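Local coordinates for vesicular integral-membrane protein VIP36 (Canis lupus familiaris, PDB 2DUR) that binds high-mannose glycans through its calcium-dependent lumenal lectin domain and takes part in transport and sorting of glycoproteins in the early secretory pathway, at residues Gly174-Met179 against Ile192-Val197; Val131-Gly136 against Thr149-Cys154; Arg198-Tyr203 against Ile244-Asn249. One frame throughout, in Å; residues are numbered along the deposited sequence.

The three contacts lie close together in the L-type lectin beta sandwich, centres 11 to 13 Å apart. Contact 1 is a hairpin in the sheet that also holds the short strand of contact 3; contact 2 lies at one edge of the other sheet. Contacts 1 and 2 meet face to face between the sheets, Ile-194 CD1 lying 3.7 Å from Leu-151 CD1. Contact 3 continues contact 1 along strand 189-198 and reaches contact 2 where Val-248 CG2 comes 3.7 Å from Leu-151 CD1. Contact 2 comes near the calcium site: the Glu-150 side chain is about 11 Å from a bound calcium ion, whereas contact 3 lies away from the glycan and calcium sites.

Contact 1 (Gly174-Met179 against Ile192-Val197); sequences GRLTVM and IDITGV
Arg-175 and Asp-193 grip each other across an antiparallel hairpin through a side-on, two-pronged salt bridge. The arginine chain is fully extended, with CG anti to the backbone N (chi1 -175°), which carries NE and NH2 across to the carboxylate of Asp-193. NE donates to Asp-193 OD1 over 2.8 Å and NH2 to Asp-193 OD2 over 2.8 Å, each oxygen using its syn lone pair. Guanidinium and carboxylate are nearly coplanar, 18° apart, so the two bonds hold the planes in line with each other. Thr-177 lies alongside Asp-193 on the same face of the sheet and donates from OG1 to Asp-193 OD1, 2.8 Å away, approaching from above the carboxylate plane. OD1 thus takes two donors from different directions, which fixes the rotation of the carboxylate and probably stabilises its negative charge.

The other face is apolar. Val-178 and Ile-192 point the same way side by side, Val-178 CG2 resting 3.9 Å from Ile-192 CD1, while Leu-176 CB meets Ile-194 CG1 at 4.0 Å. Leu-176 with Ile-194 and Val-178 with Ile-192 are hydrogen-bonded pairs; Thr-177 with Asp-193 is the non-hydrogen-bonded pair between them. Beyond the regular pairing, Val-197 N donates a hydrogen bond to Gly-174 O, 3.0 Å away.

Strand 175-181 runs between strands 165-172 and 189-198, with backbone bonds from Thr-177 to Arg-170 and from Met-179 to Ala-168. The apolar face turns into the sandwich, where Leu-176, Val-178 and Ile-192 touch Val-131 of strand 128-135 in the facing sheet.

Contact 2 (Val131-Gly136 against Thr149-Cys154); sequences VMVNNG and TELAGC. With GOL (glycerol), chain K.
Val-131 sets CG2 between its backbone N and carbonyl carbon (chi1 -72°), a position from which this methyl meets Leu-151 CB at 3.9 Å, while Met-132, extended throughout from a CG anti to the backbone N (chi1 175°), carries its sulfur to Thr-149. The place is the edge of one sheet of the L-type lectin beta sandwich, where the chain of 149-154 enters the outermost strand beside strand 128-135. Two backbone bonds join them, Val-131 N to Ala-152 O and Leu-151 N to Val-131 O, both 3.0 Å.

Side chains then divide between the two faces. On one, Val-133 CG2 meets Leu-151 CD1 at 3.6 Å, and Ala-152 continues onto Ile-192 and Ile-194 of the facing sheet. On the other, Met-132 SD approaches Thr-149 OG1 to 3.5 Å and its CE lies against Thr-149 CB. The Glu-150 side chain leaves its backbone away from 131-136, and its carboxylate makes a salt bridge to Arg-124 through OE1 and a hydrogen bond to Tyr-128, at the start of the same strand, through OE2. Cys-154 forms a disulfide with Cys-191, tying this edge to the opposite sheet.

On the Thr-149 side of Leu-151 a glycerol, probably from the crystallisation liquor, links the two backbones: its O1 accepts from Val-133 N at 3.1 Å and donates to Thr-149 O at 2.8 Å.

Contact 3 (Arg198-Tyr203 against Ile244-Asn249); sequences RLPTGY and IEPSVN
One water is gripped by three groups: it accepts from Arg-198 NE at 2.7 Å, donates to Glu-245 O at 2.6 Å, and is hydrogen-bonded to Ser-247 OG at 2.6 Å. A second water links Glu-245 N to Arg-198 NH2, the latter bond weak; both sit at the guanidinium edge, in its plane. The arginine chain is bent at chi3 (47°), which folds the guanidinium back over Ile-244; Ile-244 CG2 covers one of its faces, 3.6 Å from NH2. The aliphatic part runs beside Ser-247, and CD packs against Asn-249 ND2. In the backbone, Arg-198 and Ser-247 form an antiparallel hydrogen-bonded pair, Arg-198 N to Ser-247 O at 2.9 Å and Ser-247 N to Arg-198 O at 3.0 Å.

Pro-200 CB packs on Ile-244 CB at 4.0 Å, and the Pro-200 and Pro-246 rings cross at about a right angle. Pro-246 CG meets the hydroxyl edge of Tyr-203, 3.3 Å from OH; Pro-200 CG lies over one face of that ring, toward its rim.

Through the Arg-198/Ser-247 pair, strand 247-248 adds a short outer strand beside strand 189-198. Pro-246 and Val-248 rest on Val-133 in the other sheet.

Contact 1 (Gly174-Met179 against Ile192-Val197)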
# COMPACT_ATOMS: atom_id res chain seq x y z
N GLY A 174 0.82 -11.76 13.48
CA GLY A 174 0.25 -10.57 14.10
C GLY A 174 1.13 -9.35 14.11
O GLY A 174 0.69 -8.28 14.53
N ARG A 175 2.39 -9.50 13.69
CA ARG A 175 3.32 -8.40 13.66
C ARG A 175 3.30 -7.77 12.28
O ARG A 175 3.51 -8.45 11.28
CB ARG A 175 4.75 -8.86 14.04
CG ARG A 175 5.75 -7.74 14.16
CD ARG A 175 7.14 -8.35 14.41
NE ARG A 175 8.17 -7.32 14.48
CZ ARG A 175 9.47 -7.59 14.74
NH1 ARG A 175 9.87 -8.85 14.93
NH2 ARG A 175 10.36 -6.61 14.78
N LEU A 176 3.06 -6.46 12.26
CA LEU A 176 3.02 -5.68 11.03
C LEU A 176 4.17 -4.70 11.06
O LEU A 176 4.25 -3.84 11.94
CB LEU A 176 1.67 -4.93 10.94
CG LEU A 176 1.53 -4.02 9.70
CD1 LEU A 176 1.58 -4.81 8.41
CD2 LEU A 176 0.24 -3.19 9.79
N THR A 177 5.07 -4.81 10.09
CA THR A 177 6.26 -3.95 10.06
C THR A 177 6.30 -3.24 8.72
O THR A 177 6.14 -3.86 7.67
CB THR A 177 7.58 -4.77 10.27
OG1 THR A 177 7.44 -5.64 11.40
CG2 THR A 177 8.75 -3.86 10.45
N VAL A 178 6.50 -1.94 8.76
CA VAL A 178 6.71 -1.16 7.54
C VAL A 178 8.08 -0.51 7.63
O VAL A 178 8.38 0.14 8.64
CB VAL A 178 5.62 -0.06 7.39
CG1 VAL A 178 5.82 0.71 6.09
CG2 VAL A 178 4.22 -0.68 7.44
N MET A 179 8.90 -0.72 6.60
CA MET A 179 10.26 -0.16 6.55
C MET A 179 10.44 0.62 5.25
O MET A 179 9.73 0.36 4.28
CB MET A 179 11.29 -1.28 6.65
CG MET A 179 11.06 -2.15 7.86
SD MET A 179 12.21 -3.54 7.99
CE MET A 179 11.65 -4.58 6.64
N ILE A 192 7.21 1.67 10.96
CA ILE A 192 6.14 1.16 11.81
C ILE A 192 6.52 -0.26 12.22
O ILE A 192 7.03 -1.05 11.40
CB ILE A 192 4.82 1.12 11.02
CG1 ILE A 192 4.37 2.53 10.65
CG2 ILE A 192 3.74 0.30 11.78
CD1 ILE A 192 3.41 2.53 9.42
N ASP A 193 6.29 -0.60 13.49
CA ASP A 193 6.46 -1.97 13.93
C ASP A 193 5.50 -2.20 15.09
O ASP A 193 5.72 -1.74 16.22
CB ASP A 193 7.91 -2.23 14.36
CG ASP A 193 8.29 -3.71 14.40
OD1 ASP A 193 7.54 -4.60 13.96
OD2 ASP A 193 9.44 -3.95 14.87
N ILE A 194 4.41 -2.88 14.78
CA ILE A 194 3.34 -3.09 15.75
C ILE A 194 2.89 -4.54 15.77
O ILE A 194 3.14 -5.29 14.83
CB ILE A 194 2.11 -2.18 15.47
CG1 ILE A 194 1.52 -2.48 14.10
CG2 ILE A 194 2.51 -0.69 15.59
CD1 ILE A 194 0.22 -1.71 13.80
N THR A 195 2.21 -4.93 16.86
CA THR A 195 1.77 -6.31 16.99
C THR A 195 0.27 -6.30 17.32
O THR A 195 -0.31 -5.24 17.55
CB THR A 195 2.54 -7.05 18.11
OG1 THR A 195 2.44 -6.30 19.33
CG2 THR A 195 4.03 -7.21 17.70
N GLY A 196 -0.31 -7.49 17.32
CA GLY A 196 -1.73 -7.67 17.65
C GLY A 196 -2.62 -7.39 16.47
O GLY A 196 -3.82 -7.18 16.64
N VAL A 197 -2.05 -7.36 15.27
CA VAL A 197 -2.83 -7.09 14.06
C VAL A 197 -3.40 -8.40 13.51
O VAL A 197 -2.64 -9.31 13.18
CB VAL A 197 -1.97 -6.37 13.01
CG1 VAL A 197 -2.71 -6.27 11.68
CG2 VAL A 197 -1.51 -5.00 13.51

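Contact 2 (Val131-Gly136 against Thr149-Cys154)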
# COMPACT_ATOMS: atom_id res chain seq x y z
N VAL A 131 -0.54 3.32 8.85
CA VAL A 131 -1.32 2.12 8.57
C VAL A 131 -2.72 2.27 9.20
O VAL A 131 -2.88 2.94 10.22
CB VAL A 131 -0.64 0.84 9.07
CG1 VAL A 131 0.57 0.51 8.18
CG2 VAL A 131 -0.23 0.97 10.57
N MET A 132 -3.69 1.59 8.60
CA MET A 132 -5.07 1.58 9.07
C MET A 132 -5.62 0.18 8.87
O MET A 132 -5.37 -0.43 7.83
CB MET A 132 -5.89 2.62 8.29
CG MET A 132 -7.39 2.61 8.64
SD MET A 132 -8.13 4.00 7.76
CE MET A 132 -9.86 3.71 8.18
N VAL A 133 -6.32 -0.33 9.87
CA VAL A 133 -6.98 -1.64 9.77
C VAL A 133 -8.47 -1.41 9.94
O VAL A 133 -8.87 -0.68 10.84
CB VAL A 133 -6.46 -2.61 10.84
CG1 VAL A 133 -7.30 -3.88 10.91
CG2 VAL A 133 -4.99 -2.94 10.53
N ASN A 134 -9.25 -2.02 9.06
CA ASN A 134 -10.70 -1.69 8.98
C ASN A 134 -11.52 -2.93 8.78
O ASN A 134 -11.09 -3.87 8.09
CB ASN A 134 -10.87 -0.74 7.77
CG ASN A 134 -12.12 0.15 7.86
OD1 ASN A 134 -13.02 -0.08 8.68
ND2 ASN A 134 -12.17 1.16 7.01
N ASN A 135 -12.71 -2.89 9.40
CA ASN A 135 -13.71 -3.96 9.40
C ASN A 135 -14.94 -3.57 8.58
O ASN A 135 -15.95 -4.25 8.68
CB ASN A 135 -14.15 -4.32 10.85
CG ASN A 135 -14.91 -3.16 11.58
OD1 ASN A 135 -14.77 -1.97 11.21
ND2 ASN A 135 -15.72 -3.51 12.62
N GLY A 136 -14.84 -2.48 7.81
CA GLY A 136 -15.98 -1.92 7.09
C GLY A 136 -16.60 -0.71 7.75
O GLY A 136 -17.23 0.08 7.05
N THR A 149 -8.12 7.53 12.74
CA THR A 149 -8.04 6.10 12.46
C THR A 149 -6.59 5.60 12.25
O THR A 149 -6.39 4.47 11.82
CB THR A 149 -8.92 5.71 11.26
OG1 THR A 149 -8.60 6.54 10.12
CG2 THR A 149 -10.40 5.88 11.61
N GLU A 150 -5.62 6.46 12.53
CA GLU A 150 -4.20 6.05 12.43
C GLU A 150 -3.85 5.02 13.50
O GLU A 150 -4.03 5.28 14.68
CB GLU A 150 -3.29 7.27 12.58
CG GLU A 150 -1.79 6.86 12.58
CD GLU A 150 -0.82 8.00 12.87
OE1 GLU A 150 -1.24 9.17 12.94
OE2 GLU A 150 0.37 7.72 13.04
N LEU A 151 -3.36 3.85 13.08
CA LEU A 151 -2.85 2.85 14.02
C LEU A 151 -1.42 3.18 14.43
O LEU A 151 -1.05 3.06 15.62
CB LEU A 151 -2.87 1.47 13.36
CG LEU A 151 -3.74 0.32 13.78
CD1 LEU A 151 -3.27 -0.88 12.99
CD2 LEU A 151 -3.63 0.04 15.29
N ALA A 152 -0.61 3.56 13.44
CA ALA A 152 0.80 3.90 13.65
C ALA A 152 1.28 4.59 12.38
O ALA A 152 0.65 4.48 11.34
CB ALA A 152 1.65 2.67 13.93
N GLY A 153 2.39 5.30 12.46
CA GLY A 153 2.92 5.96 11.27
C GLY A 153 4.27 6.60 11.53
O GLY A 153 4.82 6.52 12.65
N CYS A 154 4.82 7.19 10.48
CA CYS A 154 6.11 7.87 10.59
C CYS A 154 6.21 8.91 9.49
O CYS A 154 5.61 8.76 8.43
CB CYS A 154 7.28 6.87 10.49
SG CYS A 154 7.74 6.36 8.79
C1 GOL K . -7.89 1.97 13.02
O1 GOL K . -6.82 1.77 12.12
C2 GOL K . -7.32 2.58 14.32
O2 GOL K . -8.09 3.67 14.82
C3 GOL K . -7.31 1.47 15.33
O3 GOL K . -8.60 0.91 15.37

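Contact 3 (Arg198-Tyr203 against Ile244-Asn249)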
# COMPACT_ATOMS: atom_id res chain seq x y z
N ARG A 198 -4.73 -8.49 13.42
CA ARG A 198 -5.44 -9.69 12.96
C ARG A 198 -5.98 -9.46 11.56
O ARG A 198 -6.79 -8.55 11.36
CB ARG A 198 -6.59 -10.08 13.91
CG ARG A 198 -6.14 -10.48 15.31
CD ARG A 198 -7.30 -10.97 16.23
NE ARG A 198 -8.24 -11.96 15.66
CZ ARG A 198 -8.02 -13.26 15.49
NH1 ARG A 198 -6.85 -13.81 15.81
NH2 ARG A 198 -8.98 -14.02 14.98
N LEU A 199 -5.49 -10.22 10.59
CA LEU A 199 -5.95 -10.15 9.21
C LEU A 199 -6.18 -11.55 8.67
O LEU A 199 -5.40 -12.46 8.98
CB LEU A 199 -4.89 -9.46 8.34
CG LEU A 199 -4.62 -7.97 8.65
CD1 LEU A 199 -3.40 -7.49 7.86
CD2 LEU A 199 -5.82 -7.10 8.33
N PRO A 200 -7.25 -11.73 7.87
CA PRO A 200 -7.47 -13.04 7.26
C PRO A 200 -6.59 -13.30 6.04
O PRO A 200 -5.99 -12.36 5.48
CB PRO A 200 -8.93 -12.95 6.81
CG PRO A 200 -9.09 -11.48 6.46
CD PRO A 200 -8.32 -10.77 7.52
N THR A 201 -6.51 -14.56 5.64
CA THR A 201 -5.99 -14.91 4.32
C THR A 201 -7.14 -14.71 3.33
O THR A 201 -8.30 -14.57 3.75
CB THR A 201 -5.58 -16.38 4.27
OG1 THR A 201 -6.63 -17.18 4.82
CG2 THR A 201 -4.27 -16.62 5.05
N GLY A 202 -6.84 -14.72 2.02
CA GLY A 202 -7.86 -14.63 0.98
C GLY A 202 -8.18 -13.21 0.52
O GLY A 202 -9.15 -12.99 -0.22
N TYR A 203 -7.40 -12.23 0.98
CA TYR A 203 -7.59 -10.84 0.55
C TYR A 203 -6.72 -10.53 -0.69
O TYR A 203 -5.86 -11.34 -1.07
CB TYR A 203 -7.29 -9.89 1.71
CG TYR A 203 -8.43 -9.66 2.70
CD1 TYR A 203 -9.58 -10.44 2.67
CD2 TYR A 203 -8.34 -8.65 3.68
CE1 TYR A 203 -10.64 -10.22 3.58
CE2 TYR A 203 -9.36 -8.43 4.60
CZ TYR A 203 -10.52 -9.20 4.53
OH TYR A 203 -11.52 -8.96 5.44
N ILE A 244 -11.03 -14.86 9.58
CA ILE A 244 -10.56 -13.89 10.58
C ILE A 244 -11.10 -12.51 10.24
O ILE A 244 -11.02 -12.05 9.10
CB ILE A 244 -9.01 -13.86 10.70
CG1 ILE A 244 -8.47 -15.23 11.17
CG2 ILE A 244 -8.52 -12.71 11.62
CD1 ILE A 244 -6.98 -15.42 10.92
N GLU A 245 -11.69 -11.84 11.23
CA GLU A 245 -12.19 -10.47 11.03
C GLU A 245 -11.03 -9.50 11.23
O GLU A 245 -10.33 -9.57 12.24
CB GLU A 245 -13.30 -10.16 12.03
CG GLU A 245 -14.50 -11.11 11.90
CD GLU A 245 -15.26 -10.93 10.59
OE1 GLU A 245 -15.46 -9.77 10.17
OE2 GLU A 245 -15.66 -11.95 9.98
N PRO A 246 -10.83 -8.57 10.28
CA PRO A 246 -9.75 -7.59 10.46
C PRO A 246 -9.95 -6.84 11.76
O PRO A 246 -11.03 -6.30 12.02
CB PRO A 246 -9.90 -6.65 9.24
CG PRO A 246 -10.58 -7.50 8.22
CD PRO A 246 -11.55 -8.37 9.00
N SER A 247 -8.92 -6.82 12.60
CA SER A 247 -9.03 -6.14 13.90
C SER A 247 -7.64 -5.97 14.47
O SER A 247 -6.66 -6.42 13.87
CB SER A 247 -9.90 -6.94 14.88
OG SER A 247 -9.24 -8.12 15.27
N VAL A 248 -7.57 -5.28 15.61
CA VAL A 248 -6.29 -5.09 16.30
C VAL A 248 -6.53 -5.32 17.78
O VAL A 248 -7.49 -4.78 18.34
CB VAL A 248 -5.69 -3.69 16.07
CG1 VAL A 248 -4.30 -3.56 16.77
CG2 VAL A 248 -5.56 -3.40 14.56
N ASN A 249 -5.71 -6.17 18.38
CA ASN A 249 -5.70 -6.32 19.84
C ASN A 249 -4.71 -5.31 20.41
O ASN A 249 -3.62 -5.13 19.86
CB ASN A 249 -5.27 -7.73 20.23
CG ASN A 249 -6.19 -8.80 19.68
OD1 ASN A 249 -7.40 -8.59 19.59
ND2 ASN A 249 -5.61 -9.94 19.29
O HOH W 1 -12.10 -13.27 13.96
O HOH W 2 -10.28 -10.49 14.71